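Local coordinates for protein staphylococcal enterotoxin A (PDB 1ESF) that acts as a superantigen, bridging MHC class II molecules and T-cell receptors to trigger massive T-cell activation, and causes staphylococcal food poisoning, at residues H50-K55 against D75-Y80; N65-D70 against K103-Y108; V85-A90 against G109-H114. One frame throughout, in Å; residues are numbered along the deposited sequence.

How the contacts relate
All three contacts belong to the OB-fold domain and meet on its five-stranded sheet. Contact 1 sets helix 74-80 against edge strand 51-54, which pairs with strand 66-70 of contact 2 through probable hydrogen bonds such as Phe-54 N to Leu-67 O, 2.8 Å; the two centres are about 12 Å apart. Contacts 2 and 3, about 13 Å between centres, use successive parts of strand 104-113. Contact 1 reaches contact 3, about 11 Å away by centres, where Tyr-80 CG packs 3.8 Å from Val-111 CG1. None is near the cadmium ion held by Ser-1, His-187, His-225 and Asp-227; the last three are the zinc ligands, and zinc is needed for MHC class II interaction.

Contact 1 (H50-K55 against D75-Y80); sequences HTILFK and DIVDKY
Val-77 meets His-50 where the beginning of strand 51-54 passes the helical segment 75-80, the two axes coming within 8.6 Å at 40° and the CA atoms of this pair lying 5.8 Å apart. No hydrogen bond crosses between the segments; the join is made by aliphatic groups against backbone and against each other. Val-77 does most of the touching, and its two methyls divide the work. CG2 presses on the main chain at the His-50 to Thr-51 peptide, a tight approach of 3.2 Å to His-50 C. CG1, anti to the backbone N (chi1 164°), faces the strand further along and lies 3.9 Å from Ile-52 CG1, the two side chains sliding past each other in opposite directions. Beyond this point the Ile-52 chain runs on until CD1 reaches Tyr-80 CB at 4.0 Å, crossing that side chain at about a right angle. This is the place of the OB-fold helix, which follows the third strand and precedes the fourth, and packs at one end of the barrel. The Tyr-80 ring itself turns from strand 51-54 toward Val-111 and Leu-113; Lys-79 CB sits over the centre of one face and Ile-76 CG2 lies in plane at its edge. The polar side chains of His-50 and Thr-51 find their partners elsewhere. The His-50 ring leads away from the helix, with Thr-51 CG2 lying 3.4 Å above one face toward the rim, and NE2 makes a weak hydrogen bond to Asp-70 OD2. Thr-51 also points off the helix, its OG1 hydrogen-bonded to Leu-48 O.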
# COMPACT_ATOMS: atom_id res chain seq x y z
N HIS A 50 -11.34 -0.59 17.36
CA HIS A 50 -11.01 -1.04 16.02
C HIS A 50 -9.55 -0.90 15.79
O HIS A 50 -9.12 -0.84 14.66
CB HIS A 50 -11.73 -0.18 14.98
CG HIS A 50 -11.30 1.25 15.00
ND1 HIS A 50 -11.43 2.05 16.13
CD2 HIS A 50 -10.62 1.99 14.09
CE1 HIS A 50 -10.83 3.20 15.90
NE2 HIS A 50 -10.34 3.19 14.68
N THR A 51 -8.78 -0.80 16.86
CA THR A 51 -7.33 -0.64 16.74
C THR A 51 -6.54 -1.72 17.55
O THR A 51 -7.13 -2.46 18.33
CB THR A 51 -6.85 0.84 17.23
OG1 THR A 51 -6.94 0.97 18.66
CG2 THR A 51 -7.68 1.97 16.58
N ILE A 52 -5.25 -1.89 17.28
CA ILE A 52 -4.39 -2.76 18.09
C ILE A 52 -3.19 -1.84 18.36
O ILE A 52 -2.68 -1.15 17.44
CB ILE A 52 -3.93 -4.06 17.44
CG1 ILE A 52 -5.10 -5.04 17.30
CG2 ILE A 52 -2.83 -4.68 18.30
CD1 ILE A 52 -4.80 -6.27 16.41
N LEU A 53 -2.80 -1.78 19.63
CA LEU A 53 -1.72 -0.92 20.03
C LEU A 53 -0.52 -1.74 20.38
O LEU A 53 -0.61 -2.60 21.24
CB LEU A 53 -2.16 -0.07 21.22
CG LEU A 53 -1.01 0.63 21.94
CD1 LEU A 53 -0.37 1.68 21.03
CD2 LEU A 53 -1.53 1.26 23.23
N PHE A 54 0.57 -1.52 19.65
CA PHE A 54 1.85 -2.18 19.87
C PHE A 54 2.73 -1.28 20.72
O PHE A 54 3.40 -0.37 20.22
CB PHE A 54 2.57 -2.53 18.55
CG PHE A 54 1.95 -3.67 17.80
CD1 PHE A 54 0.86 -3.46 16.98
CD2 PHE A 54 2.40 -4.95 17.99
CE1 PHE A 54 0.22 -4.51 16.35
CE2 PHE A 54 1.76 -6.01 17.36
CZ PHE A 54 0.66 -5.79 16.54
N LYS A 55 2.71 -1.54 22.02
CA LYS A 55 3.49 -0.81 23.01
C LYS A 55 4.99 -1.06 22.91
O LYS A 55 5.43 -2.21 23.00
CB LYS A 55 3.00 -1.20 24.39
CG LYS A 55 1.59 -0.77 24.66
CD LYS A 55 1.09 -1.59 25.80
CE LYS A 55 0.13 -0.79 26.64
NZ LYS A 55 -0.01 -1.48 27.95
N ASP A 75 -14.36 -6.31 14.26
CA ASP A 75 -14.43 -7.65 13.66
C ASP A 75 -13.11 -8.02 13.06
O ASP A 75 -12.74 -9.19 13.05
CB ASP A 75 -15.48 -7.75 12.57
CG ASP A 75 -16.91 -7.81 13.12
OD1 ASP A 75 -17.15 -7.59 14.34
OD2 ASP A 75 -17.82 -8.07 12.31
N ILE A 76 -12.43 -7.05 12.47
CA ILE A 76 -11.12 -7.33 11.91
C ILE A 76 -10.11 -7.42 13.07
O ILE A 76 -9.30 -8.34 13.11
CB ILE A 76 -10.65 -6.23 10.91
CG1 ILE A 76 -11.65 -6.05 9.77
CG2 ILE A 76 -9.28 -6.59 10.31
CD1 ILE A 76 -11.24 -4.89 8.78
N VAL A 77 -10.17 -6.49 14.00
CA VAL A 77 -9.24 -6.50 15.11
C VAL A 77 -9.17 -7.86 15.79
O VAL A 77 -8.09 -8.34 16.15
CB VAL A 77 -9.62 -5.46 16.14
CG1 VAL A 77 -8.90 -5.72 17.44
CG2 VAL A 77 -9.26 -4.13 15.63
N ASP A 78 -10.33 -8.47 15.97
CA ASP A 78 -10.43 -9.77 16.64
C ASP A 78 -9.63 -10.93 16.02
O ASP A 78 -9.22 -11.83 16.76
CB ASP A 78 -11.91 -10.19 16.84
CG ASP A 78 -12.60 -9.48 18.03
OD1 ASP A 78 -12.04 -9.41 19.15
OD2 ASP A 78 -13.75 -9.04 17.85
N LYS A 79 -9.41 -10.92 14.69
CA LYS A 79 -8.64 -12.00 14.02
C LYS A 79 -7.16 -11.95 14.28
O LYS A 79 -6.47 -12.94 14.05
CB LYS A 79 -8.80 -12.01 12.49
CG LYS A 79 -10.21 -12.12 12.00
CD LYS A 79 -10.25 -12.94 10.72
CE LYS A 79 -11.66 -13.52 10.52
NZ LYS A 79 -11.78 -14.49 9.37
N TYR A 80 -6.68 -10.80 14.76
CA TYR A 80 -5.27 -10.60 15.02
C TYR A 80 -4.91 -10.29 16.47
O TYR A 80 -3.76 -10.45 16.88
CB TYR A 80 -4.70 -9.49 14.10
CG TYR A 80 -5.02 -9.67 12.64
CD1 TYR A 80 -4.45 -10.73 11.88
CD2 TYR A 80 -5.94 -8.85 12.02
CE1 TYR A 80 -4.83 -10.94 10.54
CE2 TYR A 80 -6.33 -9.05 10.71
CZ TYR A 80 -5.79 -10.10 9.96
OH TYR A 80 -6.26 -10.26 8.66

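Contact 2 (N65-D70 against K103-Y108)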
# COMPACT_ATOMS: atom_id res chain seq x y z
N ASN A 65 7.66 5.41 20.10
CA ASN A 65 8.02 4.13 20.66
C ASN A 65 6.86 3.17 20.52
O ASN A 65 7.08 1.95 20.48
CB ASN A 65 8.71 4.14 22.05
CG ASN A 65 7.98 4.95 23.05
OD1 ASN A 65 6.81 5.29 22.86
ND2 ASN A 65 8.65 5.27 24.15
N ASP A 66 5.67 3.73 20.27
CA ASP A 66 4.48 2.91 20.08
C ASP A 66 3.92 2.98 18.64
O ASP A 66 4.03 4.00 17.95
CB ASP A 66 3.38 3.33 21.02
CG ASP A 66 3.72 3.15 22.47
OD1 ASP A 66 4.75 2.56 22.86
OD2 ASP A 66 2.92 3.63 23.27
N LEU A 67 3.33 1.88 18.20
CA LEU A 67 2.73 1.79 16.87
C LEU A 67 1.25 1.46 17.04
O LEU A 67 0.89 0.46 17.66
CB LEU A 67 3.40 0.72 15.98
CG LEU A 67 2.83 0.65 14.54
CD1 LEU A 67 3.24 1.84 13.73
CD2 LEU A 67 3.33 -0.55 13.84
N LEU A 68 0.38 2.35 16.54
CA LEU A 68 -1.05 2.12 16.62
C LEU A 68 -1.60 1.71 15.25
O LEU A 68 -1.39 2.44 14.29
CB LEU A 68 -1.74 3.40 17.11
CG LEU A 68 -3.24 3.23 17.21
CD1 LEU A 68 -3.58 2.43 18.47
CD2 LEU A 68 -3.84 4.60 17.24
N VAL A 69 -2.19 0.52 15.13
CA VAL A 69 -2.76 0.04 13.85
C VAL A 69 -4.25 0.15 13.87
O VAL A 69 -4.91 -0.37 14.75
CB VAL A 69 -2.42 -1.39 13.52
CG1 VAL A 69 -2.93 -1.72 12.12
CG2 VAL A 69 -0.94 -1.59 13.60
N ASP A 70 -4.75 0.71 12.80
CA ASP A 70 -6.16 1.00 12.65
C ASP A 70 -6.78 0.14 11.57
O ASP A 70 -6.28 0.12 10.45
CB ASP A 70 -6.22 2.46 12.24
CG ASP A 70 -7.50 3.12 12.58
OD1 ASP A 70 -8.50 2.89 11.89
OD2 ASP A 70 -7.47 3.95 13.49
N LYS A 103 4.54 10.16 21.35
CA LYS A 103 5.42 9.15 20.85
C LYS A 103 4.75 7.99 20.17
O LYS A 103 5.27 6.89 20.22
CB LYS A 103 6.36 8.70 21.96
CG LYS A 103 7.40 9.80 22.37
CD LYS A 103 8.25 9.44 23.59
CE LYS A 103 8.18 10.51 24.73
NZ LYS A 103 6.84 10.70 25.43
N THR A 104 3.66 8.25 19.46
CA THR A 104 2.94 7.17 18.75
C THR A 104 2.91 7.41 17.24
O THR A 104 2.77 8.55 16.80
CB THR A 104 1.49 7.02 19.28
OG1 THR A 104 1.53 6.76 20.69
CG2 THR A 104 0.80 5.87 18.65
N ALA A 105 3.16 6.35 16.47
CA ALA A 105 3.11 6.43 14.99
C ALA A 105 1.87 5.59 14.68
O ALA A 105 1.50 4.68 15.47
CB ALA A 105 4.34 5.82 14.34
N CYS A 106 1.19 5.94 13.58
CA CYS A 106 -0.07 5.32 13.15
C CYS A 106 0.06 4.67 11.79
O CYS A 106 0.75 5.19 10.92
CB CYS A 106 -1.20 6.39 13.14
SG CYS A 106 -1.91 6.95 14.74
N MET A 107 -0.64 3.57 11.60
CA MET A 107 -0.62 2.83 10.34
C MET A 107 -1.99 2.26 10.13
O MET A 107 -2.72 2.07 11.08
CB MET A 107 0.38 1.67 10.46
CG MET A 107 0.40 0.68 9.32
SD MET A 107 1.87 -0.25 9.48
CE MET A 107 1.29 -1.72 9.92
N TYR A 108 -2.34 2.05 8.86
CA TYR A 108 -3.60 1.45 8.47
C TYR A 108 -3.34 0.03 7.98
O TYR A 108 -2.57 -0.18 7.06
CB TYR A 108 -4.24 2.25 7.33
CG TYR A 108 -4.72 3.59 7.78
CD1 TYR A 108 -5.79 3.68 8.63
CD2 TYR A 108 -4.15 4.75 7.33
CE1 TYR A 108 -6.27 4.87 9.04
CE2 TYR A 108 -4.64 5.97 7.73
CZ TYR A 108 -5.70 6.00 8.57
OH TYR A 108 -6.30 7.15 8.97
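Lys-103 O receives two backbone N-H groups, Asn-65 N at 2.8 Å and Asp-66 N at 3.2 Å, and so opens a parallel pairing that runs from Asp-66/Thr-104 to Asp-70/Tyr-108. From there the bonds follow the parallel ladder: Ala-105 N to Asp-66 O, Leu-68 N to Ala-105 O, Met-107 N to Leu-68 O and Asp-70 N to Met-107 O. The strands diverge by only 27° in direction. A chi1 of 180° carries Leu-68 CG away from its own N, and CD2 comes to lie 3.9 Å from Cys-106 SG; on the same face Leu-68 CB rests on Thr-104 CG2. Asp-70 and Tyr-108 lie side by side there and point the same way, Asp-70 CB being 3.8 Å from Tyr-108 CD1, with carboxylate and ring planes 69° apart. On the other face Leu-67 CD1 spans Ala-105 CB at 4.2 Å and Met-107 CB, while Val-69 CG2 meets Met-107 CE.

Second-shell partners fix the polar ends. Asp-70 OD1 forms a salt bridge with Arg-214, Asp-66 OD1 and OD2 accept from the backbone N of Gly-56 and Thr-100, and Tyr-108 OH bonds to Asn-207 O. The disulfide from Cys-106 to Cys-96 ties strand 104-113 to the long loop after strand 85-92. Within the OB sheet this parallel pair lies between strand 51-54 and strand 85-92; Leu-87 and Tyr-91 of the latter pack on Leu-67.

Contact 3 (V85-A90 against G109-H114)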
# COMPACT_ATOMS: atom_id res chain seq x y z
N VAL A 85 1.63 -12.14 14.62
CA VAL A 85 1.39 -11.42 13.36
C VAL A 85 2.67 -10.87 12.75
O VAL A 85 3.63 -10.70 13.48
CB VAL A 85 0.41 -10.16 13.65
CG1 VAL A 85 -0.93 -10.59 14.22
CG2 VAL A 85 1.05 -9.17 14.66
N ASP A 86 2.67 -10.62 11.43
CA ASP A 86 3.80 -9.99 10.72
C ASP A 86 3.27 -8.61 10.32
O ASP A 86 2.10 -8.47 10.09
CB ASP A 86 4.16 -10.72 9.42
CG ASP A 86 4.79 -12.09 9.65
OD1 ASP A 86 5.45 -12.23 10.66
OD2 ASP A 86 4.64 -13.04 8.85
N LEU A 87 4.12 -7.62 10.20
CA LEU A 87 3.66 -6.31 9.82
C LEU A 87 4.42 -5.71 8.66
O LEU A 87 5.63 -5.74 8.64
CB LEU A 87 3.76 -5.36 10.98
CG LEU A 87 2.86 -5.59 12.20
CD1 LEU A 87 3.54 -6.48 13.25
CD2 LEU A 87 2.61 -4.26 12.79
N TYR A 88 3.69 -5.13 7.71
CA TYR A 88 4.29 -4.46 6.57
C TYR A 88 3.36 -3.34 6.06
O TYR A 88 2.39 -3.61 5.36
CB TYR A 88 4.57 -5.47 5.46
CG TYR A 88 5.49 -4.95 4.37
CD1 TYR A 88 5.22 -3.74 3.66
CD2 TYR A 88 6.62 -5.66 4.03
CE1 TYR A 88 6.06 -3.29 2.66
CE2 TYR A 88 7.46 -5.22 3.02
CZ TYR A 88 7.17 -4.04 2.35
OH TYR A 88 8.06 -3.68 1.37
N GLY A 89 3.70 -2.09 6.37
CA GLY A 89 2.89 -0.95 5.93
C GLY A 89 3.60 0.37 6.15
O GLY A 89 4.73 0.40 6.71
N ALA A 90 2.96 1.47 5.76
CA ALA A 90 3.55 2.79 5.91
C ALA A 90 2.97 3.46 7.13
O ALA A 90 1.78 3.36 7.40
CB ALA A 90 3.30 3.62 4.69
N GLY A 109 -3.99 -0.95 8.61
CA GLY A 109 -3.85 -2.34 8.22
C GLY A 109 -2.41 -2.75 8.23
O GLY A 109 -1.64 -2.32 9.11
N GLY A 110 -2.04 -3.57 7.25
CA GLY A 110 -0.66 -4.09 7.14
C GLY A 110 -0.28 -5.29 8.04
O GLY A 110 0.86 -5.62 8.17
N VAL A 111 -1.26 -6.01 8.54
CA VAL A 111 -1.09 -7.12 9.44
C VAL A 111 -1.54 -8.41 8.81
O VAL A 111 -2.61 -8.51 8.27
CB VAL A 111 -1.94 -6.82 10.72
CG1 VAL A 111 -1.78 -7.93 11.81
CG2 VAL A 111 -1.51 -5.46 11.28
N THR A 112 -0.68 -9.42 8.89
CA THR A 112 -1.01 -10.73 8.38
C THR A 112 -0.63 -11.68 9.51
O THR A 112 0.23 -11.38 10.32
CB THR A 112 -0.18 -11.11 7.16
OG1 THR A 112 1.17 -10.74 7.40
CG2 THR A 112 -0.72 -10.46 5.90
N LEU A 113 -1.30 -12.81 9.59
CA LEU A 113 -1.01 -13.84 10.59
C LEU A 113 0.37 -14.46 10.26
O LEU A 113 0.72 -14.68 9.09
CB LEU A 113 -2.15 -14.86 10.61
CG LEU A 113 -3.44 -14.40 11.34
CD1 LEU A 113 -4.57 -15.41 11.13
CD2 LEU A 113 -3.20 -14.17 12.83
N HIS A 114 1.19 -14.65 11.31
CA HIS A 114 2.54 -15.14 11.15
C HIS A 114 2.71 -16.63 10.91
O HIS A 114 3.61 -17.06 10.15
CB HIS A 114 3.39 -14.75 12.34
CG HIS A 114 4.72 -15.42 12.37
ND1 HIS A 114 5.89 -14.81 11.97
CD2 HIS A 114 5.07 -16.69 12.70
CE1 HIS A 114 6.89 -15.66 12.04
NE2 HIS A 114 6.42 -16.81 12.48
O HOH W 1 2.30 -13.20 7.66
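The imidazole of His-114 meets the Asp-86 carboxylate edge-on: ND1 donates to OD1 at 2.9 Å, with the oxygen close to the ring plane. OD1 is approached on its syn side, 21° out of the carboxylate plane, and the two flat groups stand 76° apart. A chi1 of 169° turns the His-114 ring off its own N and across to strand 85-90. A water bridges Asp-86 OD2, to which it donates at 2.6 Å, Leu-113 O, to which it also donates, and Thr-112 OG1, from which it accepts. Beneath this network the strands pair antiparallel as the two arms of a beta hairpin. Asp-86 and Thr-112 form the hydrogen-bonded pair, Asp-86 N to Thr-112 O at 2.8 Å and Thr-112 N to Asp-86 O at 3.2 Å, and Tyr-88 N reaches Gly-110 O beyond it. Gly-109 and Gly-110 both have positive phi, at the break in the long strand. On the opposite face Val-111 CG1 packs tightly on Val-85 CB, 3.6 Å away. Asp-86 OD1 also accepts from Asn-40 N on strand 35-41, so three donors, water included, converge on a buried carboxylate, which is consistent with its being ionised and could favour a protonated His-114.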